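Local coordinates for protein RNA-dependent RNA Polymerase (Bombyx mori cytoplasmic polyhedrosis virus, PDB 6TZ0) that catalyses RNA-templated RNA synthesis, making plus strands from the double-stranded viral genome in transcription and, very probably, the complementary minus strands in genome replication, at residues 40-44 and 149-154; 45-51 and 168-173; 70-75 and 235-239; 155-160 and 216-220. All blocks are in the same frame, centred on the assembly; numbering follows the deposited sequence.

Contact 1. Residues 40-44 and 149-154; sequences RHDFL and LCAVIA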
loop_
_atom_site.group_PDB
_atom_site.type_symbol
_atom_site.label_atom_id
_atom_site.label_comp_id
_atom_site.label_asym_id
_atom_site.label_seq_id
_atom_site.Cartn_x
_atom_site.Cartn_y
_atom_site.Cartn_z
ATOM N N ARG A 40 -24.303 12.517 32.863
ATOM C CA ARG A 40 -22.976 12.809 32.328
ATOM C C ARG A 40 -22.676 14.301 32.365
ATOM O O ARG A 40 -21.550 14.701 32.685
ATOM C CB ARG A 40 -22.842 12.261 30.911
ATOM C CG ARG A 40 -22.809 10.753 30.870
ATOM C CD ARG A 40 -22.306 10.223 29.545
ATOM N NE ARG A 40 -23.204 10.485 28.430
ATOM C CZ ARG A 40 -24.196 9.679 28.073
ATOM N NH1 ARG A 40 -24.426 8.570 28.754
ATOM N NH2 ARG A 40 -24.964 9.984 27.040
ATOM N N HIS A 41 -23.672 15.139 32.061
ATOM C CA HIS A 41 -23.499 16.577 32.227
ATOM C C HIS A 41 -23.358 16.953 33.695
ATOM O O HIS A 41 -22.641 17.903 34.018
ATOM C CB HIS A 41 -24.671 17.332 31.597
ATOM C CG HIS A 41 -24.469 18.813 31.535
ATOM N ND1 HIS A 41 -24.754 19.648 32.594
ATOM C CD2 HIS A 41 -24.011 19.609 30.542
ATOM C CE1 HIS A 41 -24.468 20.892 32.258
ATOM N NE2 HIS A 41 -24.021 20.897 31.017
ATOM N N ASP A 42 -24.017 16.215 34.591
ATOM C CA ASP A 42 -23.882 16.476 36.021
ATOM C C ASP A 42 -22.505 16.070 36.533
ATOM O O ASP A 42 -21.920 16.760 37.374
ATOM C CB ASP A 42 -24.975 15.722 36.777
ATOM C CG ASP A 42 -25.159 16.212 38.199
ATOM O OD1 ASP A 42 -24.507 17.197 38.598
ATOM O OD2 ASP A 42 -25.958 15.594 38.931
ATOM N N PHE A 43 -21.976 14.951 36.039
ATOM C CA PHE A 43 -20.677 14.462 36.482
ATOM C C PHE A 43 -19.547 15.327 35.948
ATOM O O PHE A 43 -18.602 15.644 36.679
ATOM C CB PHE A 43 -20.498 13.014 36.034
ATOM C CG PHE A 43 -19.191 12.406 36.436
ATOM C CD1 PHE A 43 -18.968 12.027 37.746
ATOM C CD2 PHE A 43 -18.191 12.193 35.500
ATOM C CE1 PHE A 43 -17.771 11.461 38.122
ATOM C CE2 PHE A 43 -16.988 11.628 35.872
ATOM C CZ PHE A 43 -16.779 11.263 37.183
ATOM N N LEU A 44 -19.620 15.716 34.678
ATOM C CA LEU A 44 -18.539 16.497 34.099
ATOM C C LEU A 44 -18.580 17.957 34.518
ATOM O O LEU A 44 -17.547 18.629 34.460
ATOM C CB LEU A 44 -18.572 16.398 32.572
ATOM C CG LEU A 44 -18.259 15.027 31.969
ATOM C CD1 LEU A 44 -18.496 15.038 30.480
ATOM C CD2 LEU A 44 -16.831 14.630 32.265
ATOM N N LEU A 149 -14.834 10.901 27.494
ATOM C CA LEU A 149 -14.344 11.878 28.459
ATOM C C LEU A 149 -14.798 11.534 29.879
ATOM O O LEU A 149 -14.039 11.723 30.838
ATOM C CB LEU A 149 -14.799 13.282 28.055
ATOM C CG LEU A 149 -14.242 14.438 28.887
ATOM C CD1 LEU A 149 -12.737 14.490 28.770
ATOM C CD2 LEU A 149 -14.844 15.755 28.471
ATOM N N CYS A 150 -16.014 10.992 30.024
ATOM C CA CYS A 150 -16.479 10.508 31.322
ATOM C C CYS A 150 -15.634 9.349 31.825
ATOM O O CYS A 150 -15.368 9.253 33.026
ATOM C CB CYS A 150 -17.948 10.088 31.257
ATOM S SG CYS A 150 -19.142 11.428 31.211
ATOM N N ALA A 151 -15.184 8.474 30.920
ATOM C CA ALA A 151 -14.321 7.364 31.319
ATOM C C ALA A 151 -12.971 7.857 31.824
ATOM O O ALA A 151 -12.481 7.380 32.859
ATOM C CB ALA A 151 -14.140 6.397 30.154
ATOM N N VAL A 152 -12.382 8.837 31.130
ATOM C CA VAL A 152 -11.089 9.387 31.548
ATOM C C VAL A 152 -11.205 10.096 32.898
ATOM O O VAL A 152 -10.389 9.877 33.808
ATOM C CB VAL A 152 -10.529 10.326 30.465
ATOM C CG1 VAL A 152 -9.261 10.994 30.934
ATOM C CG2 VAL A 152 -10.246 9.557 29.211
ATOM N N ILE A 153 -12.242 10.923 33.060
ATOM C CA ILE A 153 -12.416 11.684 34.299
ATOM C C ILE A 153 -12.766 10.761 35.468
ATOM O O ILE A 153 -12.282 10.958 36.590
ATOM C CB ILE A 153 -13.465 12.792 34.082
ATOM C CG1 ILE A 153 -12.957 13.814 33.063
ATOM C CG2 ILE A 153 -13.828 13.491 35.363
ATOM C CD1 ILE A 153 -11.692 14.513 33.471
ATOM N N ALA A 154 -13.552 9.708 35.212
ATOM C CA ALA A 154 -13.880 8.730 36.246
ATOM C C ALA A 154 -12.650 7.964 36.711
ATOM O O ALA A 154 -12.479 7.724 37.916
ATOM C CB ALA A 154 -14.926 7.756 35.721
#
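C150 puts its SG between R40 and L44, one turn apart on helix 37-44. The sulfur lies 3.7 Å from R40 CG and equally 3.7 Å from L44 CD1, so it meets the aliphatic base of the arginine as well as the leucine tip. F43 reaches further along helix 145-160: with CG anti to the backbone N (chi1 180°), its ring extends across to the next turn, where CE2 is 3.7 Å from I153 CG2 and CZ is 4.0 Å from A154 CA. The backbone N of A154 lies at the ring edge, in its plane. L44 splits its branches, CD2 meeting I153 CG1 at 4.0 Å while CD1 approaches L149 CD2 at 4.2 Å. The axes of the two short segments cross at 39° and come within 10.6 Å, a helix pair in the N-terminal part of the polymerase. Beyond the sulfur, the R40 chain bends at chi3, and its NH1 bonds to L33 O. The two segments meet by van der Waals packing, with no hydrogen bond between them; R40 gives the contact its methylenes, while its side chain also lies about 3 Å from those of R37 and R147, residues of an ATP site.

Contact 2. Residues 45-51 and 168-173; sequences FNNSIAL and RTYVKL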
loop_
_atom_site.group_PDB
_atom_site.type_symbol
_atom_site.label_atom_id
_atom_site.label_comp_id
_atom_site.label_asym_id
_atom_site.label_seq_id
_atom_site.Cartn_x
_atom_site.Cartn_y
_atom_site.Cartn_z
ATOM N N PHE A 45 -19.733 18.463 34.944
ATOM C CA PHE A 45 -19.908 19.886 35.213
ATOM C C PHE A 45 -20.622 20.097 36.535
ATOM O O PHE A 45 -21.605 20.834 36.628
ATOM C CB PHE A 45 -20.676 20.564 34.091
ATOM C CG PHE A 45 -20.082 20.339 32.743
ATOM C CD1 PHE A 45 -18.853 20.876 32.417
ATOM C CD2 PHE A 45 -20.766 19.609 31.789
ATOM C CE1 PHE A 45 -18.303 20.668 31.177
ATOM C CE2 PHE A 45 -20.223 19.400 30.542
ATOM C CZ PHE A 45 -18.992 19.932 30.235
ATOM N N ASN A 46 -20.142 19.431 37.579
ATOM C CA ASN A 46 -20.674 19.637 38.915
ATOM C C ASN A 46 -20.298 21.029 39.419
ATOM O O ASN A 46 -19.318 21.633 38.977
ATOM C CB ASN A 46 -20.142 18.560 39.861
ATOM C CG ASN A 46 -20.897 18.497 41.175
ATOM O OD1 ASN A 46 -21.862 19.229 41.390
ATOM N ND2 ASN A 46 -20.449 17.623 42.068
ATOM N N ASN A 47 -21.104 21.543 40.348
ATOM C CA ASN A 47 -20.893 22.898 40.845
ATOM C C ASN A 47 -19.825 22.926 41.933
ATOM O O ASN A 47 -19.181 23.957 42.154
ATOM C CB ASN A 47 -22.218 23.456 41.364
ATOM C CG ASN A 47 -22.215 24.964 41.493
ATOM O OD1 ASN A 47 -21.249 25.634 41.139
ATOM N ND2 ASN A 47 -23.309 25.506 42.011
ATOM N N SER A 48 -19.604 21.795 42.605
ATOM C CA SER A 48 -18.730 21.747 43.771
ATOM C C SER A 48 -17.248 21.846 43.429
ATOM O O SER A 48 -16.438 22.046 44.340
ATOM C CB SER A 48 -18.990 20.459 44.554
ATOM O OG SER A 48 -18.646 19.318 43.788
ATOM N N ILE A 49 -16.871 21.710 42.161
ATOM C CA ILE A 49 -15.466 21.801 41.779
ATOM C C ILE A 49 -15.080 23.267 41.628
ATOM O O ILE A 49 -15.678 24.005 40.836
ATOM C CB ILE A 49 -15.189 21.007 40.494
ATOM C CG1 ILE A 49 -15.220 19.499 40.769
ATOM C CG2 ILE A 49 -13.846 21.398 39.886
ATOM C CD1 ILE A 49 -16.541 18.822 40.534
ATOM N N ALA A 50 -14.076 23.694 42.390
ATOM C CA ALA A 50 -13.585 25.062 42.341
ATOM C C ALA A 50 -12.535 25.214 41.250
ATOM O O ALA A 50 -11.702 24.330 41.045
ATOM C CB ALA A 50 -12.997 25.472 43.690
ATOM N N LEU A 51 -12.572 26.349 40.562
ATOM C CA LEU A 51 -11.661 26.618 39.461
ATOM C C LEU A 51 -10.318 27.082 40.010
ATOM O O LEU A 51 -10.228 28.153 40.618
ATOM C CB LEU A 51 -12.249 27.670 38.524
ATOM C CG LEU A 51 -13.530 27.254 37.805
ATOM C CD1 LEU A 51 -14.098 28.412 37.011
ATOM C CD2 LEU A 51 -13.275 26.062 36.908
ATOM N N ARG A 168 -10.056 19.009 35.443
ATOM C CA ARG A 168 -11.459 19.335 35.676
ATOM C C ARG A 168 -11.748 20.798 35.364
ATOM O O ARG A 168 -12.783 21.120 34.768
ATOM C CB ARG A 168 -11.857 19.032 37.121
ATOM C CG ARG A 168 -11.682 17.599 37.536
ATOM C CD ARG A 168 -12.500 16.675 36.674
ATOM N NE ARG A 168 -13.941 16.859 36.786
ATOM C CZ ARG A 168 -14.716 16.198 37.638
ATOM N NH1 ARG A 168 -14.189 15.307 38.461
ATOM N NH2 ARG A 168 -16.019 16.423 37.659
ATOM N N THR A 169 -10.841 21.697 35.750
ATOM C CA THR A 169 -11.040 23.107 35.447
ATOM C C THR A 169 -10.876 23.385 33.965
ATOM O O THR A 169 -11.559 24.263 33.437
ATOM C CB THR A 169 -10.079 23.975 36.246
ATOM O OG1 THR A 169 -8.740 23.716 35.816
ATOM C CG2 THR A 169 -10.198 23.642 37.709
ATOM N N TYR A 170 -10.007 22.637 33.272
ATOM C CA TYR A 170 -9.954 22.752 31.812
ATOM C C TYR A 170 -11.248 22.290 31.151
ATOM O O TYR A 170 -11.749 22.960 30.239
ATOM C CB TYR A 170 -8.761 21.983 31.243
ATOM C CG TYR A 170 -7.474 22.771 31.253
ATOM C CD1 TYR A 170 -7.242 23.750 30.296
ATOM C CD2 TYR A 170 -6.486 22.528 32.194
ATOM C CE1 TYR A 170 -6.075 24.477 30.290
ATOM C CE2 TYR A 170 -5.313 23.250 32.194
ATOM C CZ TYR A 170 -5.114 24.220 31.238
ATOM O OH TYR A 170 -3.950 24.944 31.230
ATOM N N VAL A 171 -11.812 21.162 31.605
ATOM C CA VAL A 171 -13.073 20.660 31.054
ATOM C C VAL A 171 -14.209 21.649 31.304
ATOM O O VAL A 171 -15.014 21.930 30.406
ATOM C CB VAL A 171 -13.389 19.260 31.624
ATOM C CG1 VAL A 171 -14.806 18.831 31.299
ATOM C CG2 VAL A 171 -12.444 18.232 31.044
ATOM N N LYS A 172 -14.244 22.252 32.496
ATOM C CA LYS A 172 -15.317 23.193 32.807
ATOM C C LYS A 172 -15.141 24.515 32.064
ATOM O O LYS A 172 -16.121 25.093 31.586
ATOM C CB LYS A 172 -15.394 23.422 34.313
ATOM C CG LYS A 172 -16.607 24.224 34.741
ATOM C CD LYS A 172 -16.612 24.505 36.227
ATOM C CE LYS A 172 -16.974 23.272 37.021
ATOM N NZ LYS A 172 -17.120 23.587 38.469
ATOM N N LEU A 173 -13.910 25.009 31.938
ATOM C CA LEU A 173 -13.705 26.261 31.227
ATOM C C LEU A 173 -13.822 26.116 29.719
ATOM O O LEU A 173 -14.027 27.122 29.036
ATOM C CB LEU A 173 -12.344 26.853 31.569
ATOM C CG LEU A 173 -12.131 27.472 32.940
ATOM C CD1 LEU A 173 -10.674 27.848 33.100
ATOM C CD2 LEU A 173 -13.020 28.685 33.097
#
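K172 reaches from helix 166-175 to the loop between helix 37-44 and strand 54-58, in the N-terminal part of the polymerase, and its ammonium group ties that loop's backbone together. From CB the chain runs outward with CG anti to the backbone N (chi1 -171°), stays extended through chi2, and bends at chi3. CD passes L51 CD2 at 3.7 Å, the two side chains crossing at a slant. CE comes to 3.5 Å from N46 O, and NZ ends between two carbonyls: it donates to I49 O at 2.8 Å and to N46 O at 3.0 Å. The second bond is almost in line with its carbonyl (C=O...NZ angle 165°); the first meets I49 O at 134°, with NZ tilted out of the carbonyl plane. One lysine thus bridges both ends of the turn 46-49, and the charge probably strengthens both bonds.

Further side chains flank this tip. I49 lays CG1 over one face of the R168 guanidinium, whose NH1 makes a salt bridge to D157. T169 CG2 rests against the backbone at A50 and L51, and its OG1 bonds to P166 O. L51 continues toward L173, CD1 to CD2. At the other end of the loop F45, the first residue beyond helix 37-44, crosses V171 at about a right angle. It also rests against the rings of H41 and H176. The F45 ring is turned edge-on to the helix backbone, with V171 O in its plane and 3.6 Å from CE1.

Contact 3. Residues 70-75 and 235-239; sequences TIPNEI and LHCAK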
loop_
_atom_site.group_PDB
_atom_site.type_symbol
_atom_site.label_atom_id
_atom_site.label_comp_id
_atom_site.label_asym_id
_atom_site.label_seq_id
_atom_site.Cartn_x
_atom_site.Cartn_y
_atom_site.Cartn_z
ATOM N N THR A 70 -4.194 28.933 31.665
ATOM C CA THR A 70 -4.329 30.081 30.779
ATOM C C THR A 70 -5.052 29.650 29.513
ATOM O O THR A 70 -4.650 28.676 28.869
ATOM C CB THR A 70 -2.957 30.667 30.426
ATOM O OG1 THR A 70 -2.291 31.080 31.625
ATOM C CG2 THR A 70 -3.106 31.862 29.502
ATOM N N ILE A 71 -6.115 30.361 29.161
ATOM C CA ILE A 71 -6.888 30.102 27.955
ATOM C C ILE A 71 -6.957 31.407 27.157
ATOM O O ILE A 71 -7.389 32.422 27.705
ATOM C CB ILE A 71 -8.296 29.577 28.253
ATOM C CG1 ILE A 71 -8.201 28.227 28.958
ATOM C CG2 ILE A 71 -9.100 29.420 26.986
ATOM C CD1 ILE A 71 -9.497 27.710 29.449
ATOM N N PRO A 72 -6.549 31.421 25.897
ATOM C CA PRO A 72 -6.510 32.674 25.137
ATOM C C PRO A 72 -7.900 33.137 24.720
ATOM O O PRO A 72 -8.883 32.399 24.778
ATOM C CB PRO A 72 -5.659 32.315 23.917
ATOM C CG PRO A 72 -5.865 30.856 23.745
ATOM C CD PRO A 72 -6.007 30.291 25.122
ATOM N N ASN A 73 -7.956 34.398 24.284
ATOM C CA ASN A 73 -9.233 35.023 23.961
ATOM C C ASN A 73 -9.802 34.490 22.654
ATOM O O ASN A 73 -11.020 34.517 22.454
ATOM C CB ASN A 73 -9.060 36.539 23.885
ATOM C CG ASN A 73 -10.370 37.289 24.022
ATOM O OD1 ASN A 73 -11.420 36.699 24.274
ATOM N ND2 ASN A 73 -10.315 38.600 23.843
ATOM N N GLU A 74 -8.946 33.979 21.766
ATOM C CA GLU A 74 -9.393 33.469 20.474
ATOM C C GLU A 74 -10.178 32.167 20.588
ATOM O O GLU A 74 -10.856 31.784 19.631
ATOM C CB GLU A 74 -8.195 33.253 19.552
ATOM C CG GLU A 74 -7.481 34.515 19.108
ATOM C CD GLU A 74 -6.419 34.980 20.087
ATOM O OE1 GLU A 74 -6.199 34.296 21.107
ATOM O OE2 GLU A 74 -5.795 36.028 19.832
ATOM N N ILE A 75 -10.100 31.478 21.719
ATOM C CA ILE A 75 -10.859 30.252 21.923
ATOM C C ILE A 75 -12.226 30.543 22.526
ATOM O O ILE A 75 -13.242 30.013 22.072
ATOM C CB ILE A 75 -10.043 29.275 22.796
ATOM C CG1 ILE A 75 -8.720 28.936 22.107
ATOM C CG2 ILE A 75 -10.821 28.004 23.073
ATOM C CD1 ILE A 75 -8.891 28.251 20.778
ATOM N N LEU A 235 -3.719 24.802 23.467
ATOM C CA LEU A 235 -4.569 25.958 23.184
ATOM C C LEU A 235 -3.800 27.075 22.480
ATOM O O LEU A 235 -4.372 27.783 21.634
ATOM C CB LEU A 235 -5.202 26.451 24.480
ATOM C CG LEU A 235 -6.164 25.418 25.068
ATOM C CD1 LEU A 235 -6.628 25.820 26.441
ATOM C CD2 LEU A 235 -7.345 25.197 24.143
ATOM N N HIS A 236 -2.504 27.225 22.783
ATOM C CA HIS A 236 -1.679 28.171 22.039
ATOM C C HIS A 236 -1.545 27.777 20.576
ATOM O O HIS A 236 -1.523 28.638 19.692
ATOM C CB HIS A 236 -0.293 28.285 22.661
ATOM C CG HIS A 236 0.642 29.128 21.857
ATOM N ND1 HIS A 236 0.567 30.503 21.830
ATOM C CD2 HIS A 236 1.642 28.789 21.010
ATOM C CE1 HIS A 236 1.495 30.977 21.021
ATOM N NE2 HIS A 236 2.164 29.958 20.514
ATOM N N CYS A 237 -1.426 26.480 20.300
ATOM C CA CYS A 237 -1.360 26.052 18.909
ATOM C C CYS A 237 -2.706 26.205 18.218
ATOM O O CYS A 237 -2.758 26.439 17.008
ATOM C CB CYS A 237 -0.873 24.609 18.819
ATOM S SG CYS A 237 0.827 24.384 19.361
ATOM N N ALA A 238 -3.795 26.098 18.971
ATOM C CA ALA A 238 -5.131 26.289 18.420
ATOM C C ALA A 238 -5.545 27.747 18.312
ATOM O O ALA A 238 -6.665 28.010 17.866
ATOM C CB ALA A 238 -6.155 25.560 19.272
ATOM N N LYS A 239 -4.690 28.679 18.743
ATOM C CA LYS A 239 -4.994 30.109 18.660
ATOM C C LYS A 239 -5.272 30.575 17.228
ATOM O O LYS A 239 -6.133 31.433 17.009
ATOM C CB LYS A 239 -3.838 30.896 19.273
ATOM C CG LYS A 239 -4.061 32.371 19.410
ATOM C CD LYS A 239 -2.850 33.031 20.035
ATOM C CE LYS A 239 -2.761 32.685 21.506
ATOM N NZ LYS A 239 -1.663 33.418 22.185
#
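Apolar packing joins L235, in the last turn of helix 224-237, to the run 70-72 and the first turn of helix 73-76. With chi1 -65° and chi2 172°, L235 directs its two methyls to I71 and I75: CD1 stops 3.8 Å from I71 CG1, and CD2 lies a looser 4.5 Å from I75 CG1. Closer to the backbone, L235 CB meets P72 CD at 4.0 Å, the proline ring and the leucine crossing at about a right angle, while P72 CG lies near L235 O. I75 turns its CD1 to A238, touching the methyl CB at 4.1 Å and the carbonyl O at 3.7 Å; that carbonyl accepts a hydrogen bond from T106 OG1.

P72 occupies the N-cap position of helix 73-76, so the contact sets the start of one helix against the end of another within the N-terminal region of the polymerase. Helix 166-175 adds to the apolar layer, L173 touching I71 and Y170 touching L235, and F206 of helix 206-218 also packs on L235 and A238.

E74 and K239 pair carboxylate to methylenes rather than charge to charge. E74 lays its carboxylate beside the K239 chain, OE1 coming 3.3 Å from CG. K239 itself bends at chi3, which carries CE across to P72 CB at 3.8 Å. Its NZ stays 4.7 Å from E74 OE1, too far for a salt bridge, although the opposite charges probably still attract. At the start of the run, T70 N bonds to N232 OD1 on helix 224-237.

Contact 4. Residues 155-160 and 216-220; sequences SLDVWY and AIMSG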
loop_
_atom_site.group_PDB
_atom_site.type_symbol
_atom_site.label_atom_id
_atom_site.label_comp_id
_atom_site.label_asym_id
_atom_site.label_seq_id
_atom_site.Cartn_x
_atom_site.Cartn_y
_atom_site.Cartn_z
ATOM N N SER A 155 -11.781 7.583 35.768
ATOM C CA SER A 155 -10.550 6.889 36.132
ATOM C C SER A 155 -9.632 7.778 36.959
ATOM O O SER A 155 -9.059 7.323 37.959
ATOM C CB SER A 155 -9.833 6.411 34.875
ATOM O OG SER A 155 -9.367 7.521 34.139
ATOM N N LEU A 156 -9.502 9.053 36.572
ATOM C CA LEU A 156 -8.678 9.987 37.341
ATOM C C LEU A 156 -9.240 10.225 38.739
ATOM O O LEU A 156 -8.476 10.335 39.708
ATOM C CB LEU A 156 -8.552 11.303 36.584
ATOM C CG LEU A 156 -7.672 11.404 35.349
ATOM C CD1 LEU A 156 -8.089 12.589 34.543
ATOM C CD2 LEU A 156 -6.253 11.613 35.795
ATOM N N ASP A 157 -10.571 10.286 38.865
ATOM C CA ASP A 157 -11.191 10.505 40.170
ATOM C C ASP A 157 -10.980 9.318 41.095
ATOM O O ASP A 157 -10.685 9.492 42.280
ATOM C CB ASP A 157 -12.687 10.772 40.024
ATOM C CG ASP A 157 -12.983 12.111 39.414
ATOM O OD1 ASP A 157 -12.130 13.012 39.507
ATOM O OD2 ASP A 157 -14.092 12.272 38.870
ATOM N N VAL A 158 -11.139 8.099 40.574
ATOM C CA VAL A 158 -10.994 6.924 41.429
ATOM C C VAL A 158 -9.527 6.694 41.786
ATOM O O VAL A 158 -9.210 6.273 42.907
ATOM C CB VAL A 158 -11.648 5.704 40.755
ATOM C CG1 VAL A 158 -11.409 4.422 41.526
ATOM C CG2 VAL A 158 -13.125 5.945 40.659
ATOM N N TRP A 159 -8.605 7.028 40.878
ATOM C CA TRP A 159 -7.191 6.864 41.204
ATOM C C TRP A 159 -6.735 7.877 42.248
ATOM O O TRP A 159 -6.124 7.504 43.254
ATOM C CB TRP A 159 -6.328 6.986 39.954
ATOM C CG TRP A 159 -4.877 6.655 40.199
ATOM C CD1 TRP A 159 -3.889 7.524 40.552
ATOM C CD2 TRP A 159 -4.249 5.376 40.059
ATOM N NE1 TRP A 159 -2.699 6.863 40.679
ATOM C CE2 TRP A 159 -2.891 5.542 40.376
ATOM C CE3 TRP A 159 -4.707 4.103 39.712
ATOM C CZ2 TRP A 159 -1.987 4.488 40.353
ATOM C CZ3 TRP A 159 -3.810 3.062 39.689
ATOM C CH2 TRP A 159 -2.467 3.259 40.006
ATOM N N TYR A 160 -7.018 9.161 42.037
ATOM C CA TYR A 160 -6.484 10.175 42.937
ATOM C C TYR A 160 -7.383 10.493 44.122
ATOM O O TYR A 160 -7.004 11.331 44.945
ATOM C CB TYR A 160 -6.175 11.450 42.156
ATOM C CG TYR A 160 -4.940 11.305 41.313
ATOM C CD1 TYR A 160 -3.686 11.532 41.856
ATOM C CD2 TYR A 160 -5.021 10.884 39.996
ATOM C CE1 TYR A 160 -2.551 11.386 41.101
ATOM C CE2 TYR A 160 -3.888 10.729 39.233
ATOM C CZ TYR A 160 -2.657 10.980 39.795
ATOM O OH TYR A 160 -1.525 10.831 39.038
ATOM N N ALA A 216 -2.273 10.280 29.471
ATOM C CA ALA A 216 -0.870 10.493 29.808
ATOM C C ALA A 216 -0.655 10.647 31.308
ATOM O O ALA A 216 0.390 10.238 31.821
ATOM C CB ALA A 216 -0.337 11.717 29.073
ATOM N N ILE A 217 -1.615 11.245 32.019
ATOM C CA ILE A 217 -1.518 11.306 33.477
ATOM C C ILE A 217 -1.690 9.918 34.085
ATOM O O ILE A 217 -0.949 9.532 34.997
ATOM C CB ILE A 217 -2.543 12.298 34.048
ATOM C CG1 ILE A 217 -2.263 13.708 33.567
ATOM C CG2 ILE A 217 -2.496 12.316 35.558
ATOM C CD1 ILE A 217 -3.394 14.630 33.879
ATOM N N MET A 218 -2.654 9.141 33.578
ATOM C CA MET A 218 -2.847 7.762 34.033
ATOM C C MET A 218 -1.639 6.881 33.740
ATOM O O MET A 218 -1.392 5.904 34.453
ATOM C CB MET A 218 -4.096 7.174 33.376
ATOM C CG MET A 218 -5.424 7.650 33.941
ATOM S SD MET A 218 -5.850 6.854 35.499
ATOM C CE MET A 218 -5.379 8.115 36.656
ATOM N N SER A 219 -0.878 7.220 32.707
ATOM C CA SER A 219 0.326 6.504 32.325
ATOM C C SER A 219 1.510 6.773 33.243
ATOM O O SER A 219 2.473 6.006 33.223
ATOM C CB SER A 219 0.689 6.895 30.899
ATOM O OG SER A 219 -0.300 6.440 29.996
ATOM N N GLY A 220 1.474 7.839 34.031
ATOM C CA GLY A 220 2.644 8.242 34.774
ATOM C C GLY A 220 3.628 9.074 33.990
ATOM O O GLY A 220 4.722 9.347 34.489
#
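The last turn of helix 145-160 faces the C-terminal end of helix 206-218, with L156 and M218 closest in backbone, 7.1 Å between CA atoms. Beyond M218 the chain turns in a Schellman motif: G220 takes a positive phi of 83°, and its N bonds back to I217 O. M218 is a knob in a hole formed by S155, L156, W159 and Y160. Bends at chi2 and chi3 carry CE into the hole, 3.6 Å from W159 CB and 3.7 Å from L156 CD2. The Y160 ring also takes part, with CE2 4.0 Å from the same methyl. SD lies 3.8 Å from S155 OG, a hydroxyl already bonded to V152 O. The sulfur also makes an oblique Met-aromatic contact with the indole of W159, 5.3 Å from the centroid of the five-membered ring. Beside the knob, I217 CG2 touches L156 CD2 at 3.8 Å and lies near Y160 OH. W159 has a cation-pi partner in R16, and its side chain touches M779 of helix 774-786. With no hydrogen bond between them, the segments meet by packing, chiefly of a polarisable thioether set among aliphatic and aromatic side chains and one hydroxyl.

From the N terminus, helix 37-44 enters contact 1 and the loop after it enters contact 2; residues 70-75, running into helix 73-76, then enter contact 3. These three long loops cross: contact 1 closes on helix 145-160, contact 2 on helix 166-175 and contact 3 on the end of helix 224-237. Contact 4 opens on helix 145-160 after contact 1 has closed, crosses contact 2, and closes on helix 206-218 within the span of contact 3. Contacts 1 and 4 share helix 145-160. R168 links contact 2 to contacts 1 and 4, and helix 166-175 also packs on contact 3, tying these N-terminal helices together.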